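PDB 4LXR: protein toll from Drosophila melanogaster, which serves as the cell-surface receptor for cleaved, active spaetzle, switching on the signalling pathway that sets embryonic dorsal-ventral polarity and induces the antifungal peptide drosomycin. Local coordinates for residues A[76-81]-A[104-109]; A[108-113]-A[128-133]. One frame throughout, in Å; residues are numbered along the deposited sequence.

Interaction 1 (A[76-81]-A[104-109])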
loop_
_atom_site.group_PDB
_atom_site.type_symbol
_atom_site.label_atom_id
_atom_site.label_comp_id
_atom_site.label_asym_id
_atom_site.label_seq_id
_atom_site.Cartn_x
_atom_site.Cartn_y
_atom_site.Cartn_z
ATOM N N GLN A 76 -28.067 -15.716 22.406
ATOM C CA GLN A 76 -28.394 -14.620 21.506
ATOM C C GLN A 76 -29.574 -15.033 20.649
ATOM O O GLN A 76 -29.495 -16.024 19.930
ATOM C CB GLN A 76 -27.199 -14.277 20.620
ATOM C CG GLN A 76 -27.451 -13.125 19.663
ATOM C CD GLN A 76 -26.225 -12.748 18.853
ATOM O OE1 GLN A 76 -25.870 -13.419 17.880
ATOM N NE2 GLN A 76 -25.571 -11.675 19.250
ATOM N N MET A 77 -30.658 -14.267 20.722
ATOM C CA MET A 77 -31.877 -14.574 19.981
ATOM C C MET A 77 -32.090 -13.461 18.967
ATOM O O MET A 77 -32.076 -12.293 19.326
ATOM C CB MET A 77 -33.084 -14.686 20.924
ATOM C CG MET A 77 -33.024 -15.886 21.878
ATOM S SD MET A 77 -34.393 -15.964 23.063
ATOM C CE MET A 77 -35.636 -16.721 22.006
ATOM N N ARG A 78 -32.283 -13.824 17.704
ATOM C CA ARG A 78 -32.373 -12.847 16.633
ATOM C C ARG A 78 -33.622 -13.051 15.787
ATOM O O ARG A 78 -33.876 -14.160 15.285
ATOM C CB ARG A 78 -31.132 -12.936 15.722
ATOM C CG ARG A 78 -29.870 -12.378 16.362
ATOM C CD ARG A 78 -28.625 -12.573 15.481
ATOM N NE ARG A 78 -28.635 -11.761 14.269
ATOM C CZ ARG A 78 -27.784 -11.925 13.255
ATOM N NH1 ARG A 78 -26.854 -12.870 13.320
ATOM N NH2 ARG A 78 -27.857 -11.148 12.180
ATOM N N ARG A 79 -34.375 -11.966 15.605
ATOM C CA ARG A 79 -35.585 -11.949 14.765
ATOM C C ARG A 79 -36.710 -12.818 15.335
ATOM O O ARG A 79 -37.639 -13.215 14.619
ATOM C CB ARG A 79 -35.266 -12.349 13.309
ATOM C CG ARG A 79 -33.965 -11.758 12.786
ATOM C CD ARG A 79 -33.701 -12.120 11.335
ATOM N NE ARG A 79 -34.275 -11.137 10.423
ATOM C CZ ARG A 79 -33.739 -10.794 9.251
ATOM N NH1 ARG A 79 -34.335 -9.886 8.487
ATOM N NH2 ARG A 79 -32.606 -11.357 8.843
ATOM N N CYS A 80 -36.640 -13.096 16.631
ATOM C CA CYS A 80 -37.657 -13.934 17.264
ATOM C C CYS A 80 -38.818 -13.090 17.758
ATOM O O CYS A 80 -38.664 -11.890 17.992
ATOM C CB CYS A 80 -37.048 -14.759 18.412
ATOM S SG CYS A 80 -35.660 -15.845 17.845
ATOM N N MET A 81 -39.986 -13.712 17.893
ATOM C CA MET A 81 -41.148 -13.020 18.442
ATOM C C MET A 81 -41.146 -13.156 19.943
ATOM O O MET A 81 -40.766 -14.206 20.477
ATOM C CB MET A 81 -42.449 -13.597 17.866
ATOM C CG MET A 81 -42.490 -13.465 16.358
ATOM S SD MET A 81 -43.962 -14.130 15.617
ATOM C CE MET A 81 -45.196 -12.979 16.228
ATOM N N ILE A 104 -29.186 -11.791 24.850
ATOM C CA ILE A 104 -29.337 -10.786 23.795
ATOM C C ILE A 104 -30.629 -11.112 23.043
ATOM O O ILE A 104 -30.886 -12.264 22.691
ATOM C CB ILE A 104 -28.133 -10.825 22.847
ATOM C CG1 ILE A 104 -26.891 -10.285 23.575
ATOM C CG2 ILE A 104 -28.410 -10.070 21.536
ATOM C CD1 ILE A 104 -25.627 -10.853 23.074
ATOM N N PHE A 105 -31.482 -10.116 22.856
ATOM C CA PHE A 105 -32.737 -10.327 22.145
ATOM C C PHE A 105 -32.861 -9.198 21.147
ATOM O O PHE A 105 -33.234 -8.077 21.501
ATOM C CB PHE A 105 -33.941 -10.353 23.103
ATOM C CG PHE A 105 -35.205 -10.925 22.486
ATOM C CD1 PHE A 105 -36.014 -10.143 21.652
ATOM C CD2 PHE A 105 -35.584 -12.233 22.745
ATOM C CE1 PHE A 105 -37.172 -10.663 21.101
ATOM C CE2 PHE A 105 -36.741 -12.781 22.181
ATOM C CZ PHE A 105 -37.536 -11.999 21.356
ATOM N N GLU A 106 -32.530 -9.506 19.896
ATOM C CA GLU A 106 -32.511 -8.534 18.814
ATOM C C GLU A 106 -33.528 -8.938 17.759
ATOM O O GLU A 106 -33.344 -9.950 17.084
ATOM C CB GLU A 106 -31.104 -8.498 18.212
ATOM C CG GLU A 106 -30.922 -7.603 17.022
ATOM C CD GLU A 106 -29.512 -7.732 16.459
ATOM O OE1 GLU A 106 -29.347 -8.440 15.446
ATOM O OE2 GLU A 106 -28.571 -7.151 17.044
ATOM N N SER A 107 -34.598 -8.160 17.597
ATOM C CA SER A 107 -35.631 -8.551 16.636
ATOM C C SER A 107 -36.490 -7.415 16.118
ATOM O O SER A 107 -36.879 -6.528 16.871
ATOM C CB SER A 107 -36.547 -9.635 17.237
ATOM O OG SER A 107 -37.656 -9.871 16.373
ATOM N N ASP A 108 -36.826 -7.479 14.833
ATOM C CA ASP A 108 -37.774 -6.549 14.233
ATOM C C ASP A 108 -39.121 -7.216 13.994
ATOM O O ASP A 108 -39.999 -6.674 13.310
ATOM C CB ASP A 108 -37.200 -6.001 12.924
ATOM C CG ASP A 108 -35.891 -5.263 13.148
ATOM O OD1 ASP A 108 -35.719 -4.664 14.237
ATOM O OD2 ASP A 108 -35.031 -5.290 12.254
ATOM N N ASN A 109 -39.273 -8.407 14.554
ATOM C CA ASN A 109 -40.536 -9.130 14.496
ATOM C C ASN A 109 -40.947 -9.507 15.913
ATOM O O ASN A 109 -40.828 -10.665 16.315
ATOM C CB ASN A 109 -40.400 -10.374 13.601
ATOM C CG ASN A 109 -41.672 -11.210 13.562
ATOM O OD1 ASN A 109 -42.753 -10.720 13.882
ATOM N ND2 ASN A 109 -41.542 -12.483 13.171
HETATM O O HOH W 1 -39.221 -13.862 12.455
#
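Met77 and Phe105 pair across two neighbouring parallel strands, and the methionine crosses the ring obliquely. Its CB lies 3.7 Å from Ile104 O and also meets Phe105 CD2. CG stands beside the backbone N (chi1 -67°), a turn that carries Met77 SD to within 3.9 Å of Phe105 CD2 in a Met-aromatic contact; the bend at chi3 then leaves Met77 CE 4.1 Å from Phe105 CE2. As in leucine-rich-repeat solenoids, successive turns each contribute a short parallel strand, here near the N-terminal end and joined by the bonds Met77 N to Ile104 O, Glu106 N to Met77 O and Arg79 N to Glu106 O. On the other face Arg78 and Glu106 run side by side, with Arg78 NE 3.6 Å from Glu106 OE1 in a long salt bridge whose two planes stand 79° apart. Each has a further ionic partner: Arg129 holds Glu106 OE2, and Glu48 of the spaetzle chain holds Arg78 NH2. Beyond the strands, Ser107 OG accepts from Asn109 N, two residues on, which makes an ST turn; separately it donates to Cys80 O (2.8 Å) from above the carbonyl plane. A disulfide ties Cys80 to Cys52.

Interaction 2 (A[108-113]-A[128-133]). With NAG (2-acetamido-2-deoxy-beta-D-glucopyranose), chain I.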
loop_
_atom_site.group_PDB
_atom_site.type_symbol
_atom_site.label_atom_id
_atom_site.label_comp_id
_atom_site.label_asym_id
_atom_site.label_seq_id
_atom_site.Cartn_x
_atom_site.Cartn_y
_atom_site.Cartn_z
ATOM N N ASP A 108 -36.826 -7.479 14.833
ATOM C CA ASP A 108 -37.774 -6.549 14.233
ATOM C C ASP A 108 -39.121 -7.216 13.994
ATOM O O ASP A 108 -39.999 -6.674 13.310
ATOM C CB ASP A 108 -37.200 -6.001 12.924
ATOM C CG ASP A 108 -35.891 -5.263 13.148
ATOM O OD1 ASP A 108 -35.719 -4.664 14.237
ATOM O OD2 ASP A 108 -35.031 -5.290 12.254
ATOM N N ASN A 109 -39.273 -8.407 14.554
ATOM C CA ASN A 109 -40.536 -9.130 14.496
ATOM C C ASN A 109 -40.947 -9.507 15.913
ATOM O O ASN A 109 -40.828 -10.665 16.315
ATOM C CB ASN A 109 -40.400 -10.374 13.601
ATOM C CG ASN A 109 -41.672 -11.210 13.562
ATOM O OD1 ASN A 109 -42.753 -10.720 13.882
ATOM N ND2 ASN A 109 -41.542 -12.483 13.171
ATOM N N LEU A 110 -41.431 -8.512 16.659
ATOM C CA LEU A 110 -41.776 -8.668 18.077
ATOM C C LEU A 110 -43.146 -9.321 18.309
ATOM O O LEU A 110 -43.267 -10.242 19.113
ATOM C CB LEU A 110 -41.722 -7.313 18.795
ATOM C CG LEU A 110 -40.374 -6.580 18.821
ATOM C CD1 LEU A 110 -40.500 -5.191 19.462
ATOM C CD2 LEU A 110 -39.285 -7.415 19.518
ATOM N N GLY A 111 -44.169 -8.840 17.609
ATOM C CA GLY A 111 -45.522 -9.357 17.765
ATOM C C GLY A 111 -46.285 -8.662 18.880
ATOM O O GLY A 111 -47.505 -8.751 18.926
ATOM N N MET A 112 -45.555 -7.956 19.750
ATOM C CA MET A 112 -46.084 -7.295 20.943
ATOM C C MET A 112 -44.970 -6.435 21.565
ATOM O O MET A 112 -43.815 -6.469 21.116
ATOM C CB MET A 112 -46.551 -8.338 21.968
ATOM C CG MET A 112 -45.397 -9.142 22.595
ATOM S SD MET A 112 -45.910 -10.542 23.636
ATOM C CE MET A 112 -46.565 -9.691 25.104
ATOM N N ASN A 113 -45.317 -5.656 22.583
ATOM C CA ASN A 113 -44.329 -4.933 23.402
ATOM C C ASN A 113 -43.682 -5.883 24.413
ATOM O O ASN A 113 -44.314 -6.840 24.863
ATOM C CB ASN A 113 -45.014 -3.778 24.162
ATOM C CG ASN A 113 -45.519 -2.663 23.235
ATOM O OD1 ASN A 113 -44.799 -2.222 22.339
ATOM N ND2 ASN A 113 -46.760 -2.205 23.456
ATOM N N PHE A 128 -27.760 -8.013 29.689
ATOM C CA PHE A 128 -28.990 -8.141 28.923
ATOM C C PHE A 128 -28.992 -7.081 27.856
ATOM O O PHE A 128 -28.638 -5.944 28.135
ATOM C CB PHE A 128 -30.218 -7.994 29.848
ATOM C CG PHE A 128 -31.524 -7.844 29.117
ATOM C CD1 PHE A 128 -32.070 -8.915 28.404
ATOM C CD2 PHE A 128 -32.231 -6.638 29.165
ATOM C CE1 PHE A 128 -33.296 -8.792 27.735
ATOM C CE2 PHE A 128 -33.474 -6.497 28.504
ATOM C CZ PHE A 128 -34.002 -7.569 27.777
ATOM N N ARG A 129 -29.386 -7.451 26.636
ATOM C CA ARG A 129 -29.531 -6.481 25.557
ATOM C C ARG A 129 -30.857 -6.675 24.848
ATOM O O ARG A 129 -31.215 -7.794 24.489
ATOM C CB ARG A 129 -28.392 -6.585 24.529
ATOM C CG ARG A 129 -28.750 -5.861 23.214
ATOM C CD ARG A 129 -27.509 -5.377 22.413
ATOM N NE ARG A 129 -26.808 -6.450 21.722
ATOM C CZ ARG A 129 -27.127 -6.948 20.521
ATOM N NH1 ARG A 129 -28.191 -6.506 19.836
ATOM N NH2 ARG A 129 -26.368 -7.914 19.999
ATOM N N PHE A 130 -31.578 -5.582 24.632
ATOM C CA PHE A 130 -32.810 -5.630 23.860
ATOM C C PHE A 130 -32.698 -4.624 22.729
ATOM O O PHE A 130 -32.430 -3.434 22.956
ATOM C CB PHE A 130 -34.022 -5.282 24.743
ATOM C CG PHE A 130 -35.328 -5.267 24.001
ATOM C CD1 PHE A 130 -35.740 -6.382 23.268
ATOM C CD2 PHE A 130 -36.148 -4.157 24.045
ATOM C CE1 PHE A 130 -36.946 -6.385 22.571
ATOM C CE2 PHE A 130 -37.375 -4.139 23.350
ATOM C CZ PHE A 130 -37.776 -5.254 22.614
ATOM N N THR A 131 -32.959 -5.077 21.513
ATOM C CA THR A 131 -32.686 -4.245 20.348
ATOM C C THR A 131 -33.773 -4.460 19.322
ATOM O O THR A 131 -34.087 -5.607 18.974
ATOM C CB THR A 131 -31.317 -4.620 19.745
ATOM O OG1 THR A 131 -30.275 -4.221 20.652
ATOM C CG2 THR A 131 -31.101 -3.956 18.384
ATOM N N THR A 132 -34.354 -3.373 18.834
ATOM C CA THR A 132 -35.417 -3.487 17.839
ATOM C C THR A 132 -35.524 -2.191 17.058
ATOM O O THR A 132 -35.181 -1.135 17.572
ATOM C CB THR A 132 -36.795 -3.806 18.483
ATOM O OG1 THR A 132 -37.774 -3.986 17.449
ATOM C CG2 THR A 132 -37.263 -2.668 19.412
ATOM N N ARG A 133 -36.009 -2.279 15.822
ATOM C CA ARG A 133 -36.341 -1.094 15.028
ATOM C C ARG A 133 -37.848 -0.919 14.821
ATOM O O ARG A 133 -38.294 -0.016 14.093
ATOM C CB ARG A 133 -35.564 -1.116 13.698
ATOM C CG ARG A 133 -34.055 -1.075 13.994
ATOM C CD ARG A 133 -33.192 -1.378 12.822
ATOM N NE ARG A 133 -33.232 -2.785 12.451
ATOM C CZ ARG A 133 -32.351 -3.341 11.629
ATOM N NH1 ARG A 133 -31.375 -2.603 11.128
ATOM N NH2 ARG A 133 -32.445 -4.622 11.307
HETATM C C1 NAG I . -46.950 -0.832 23.017
HETATM C C2 NAG I . -48.025 -1.136 21.963
HETATM C C3 NAG I . -48.679 0.159 21.454
HETATM C C4 NAG I . -49.097 1.077 22.599
HETATM C C5 NAG I . -47.941 1.280 23.569
HETATM C C6 NAG I . -48.324 2.109 24.776
HETATM C C7 NAG I . -47.821 -3.089 20.475
HETATM C C8 NAG I . -48.952 -3.694 21.256
HETATM N N2 NAG I . -47.434 -1.867 20.854
HETATM O O3 NAG I . -49.820 -0.173 20.669
HETATM O O4 NAG I . -49.483 2.347 22.086
HETATM O O5 NAG I . -47.503 0.002 24.050
HETATM O O6 NAG I . -48.346 1.342 25.975
HETATM O O7 NAG I . -47.284 -3.677 19.540
#
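Both carboxylate oxygens of Asp108 are taken up by a single residue, Arg133, which offers its backbone as well as its side chain. Asp108 OD1 accepts from Arg133 N at 2.9 Å, on its anti side. Asp108 OD2 receives two donors, Arg133 NE at 3.1 Å and Arg133 NH2 at 2.8 Å, both bonds lying close to the guanidinium plane, although the carboxylate is turned 43° from that plane. The bend of Arg133 at chi3 (-72°) turns the guanidinium edge toward the carboxylate. With an alanine in place of Asp108, the Arg133 guanidinium is likely to lose this anchor and turn more freely, and the Arg133 backbone N its acceptor. In the solenoid this clamp joins the loop leaving strand 102-106 to the residues just past strand 127-131, one turn further on. Deeper in, Leu110 divides its branches: Leu110 CD2 comes at the edge of the Phe130 ring, 4.0 Å from Phe130 CE1, while Leu110 CD1 packs 3.6 Å from Thr132 OG1. That hydroxyl is itself held by Ser107 O and the backbone N of Arg134. At the far end of the loop Asn113 ND2 is bonded covalently to C1 of an N-acetylglucosamine, and Asn113 OD1 pairs with Thr136 and His137.

In the fold
Interactions 1 and 2 are successive steps along one solenoid, in the extracellular leucine-rich-repeat portion of the receptor; their centres are about 6 Å apart, and residues 108-109 belong to both. Strand 102-106 is the common element: it lies beside strand 74-78 on one side and strand 127-131 on the other, where Phe105 N lies 2.9 Å from Arg129 O in a probable hydrogen bond. Packing continues between them as well, with Ile104 CG2 3.3 Å from Arg129 NH2. Both contacts touch the bound spaetzle chain: its Ile13 packs on Arg79 of interaction 1, and its Arg11 on Asp108 and Thr131 of interaction 2, so these stacked turns form part of the ligand-binding surface.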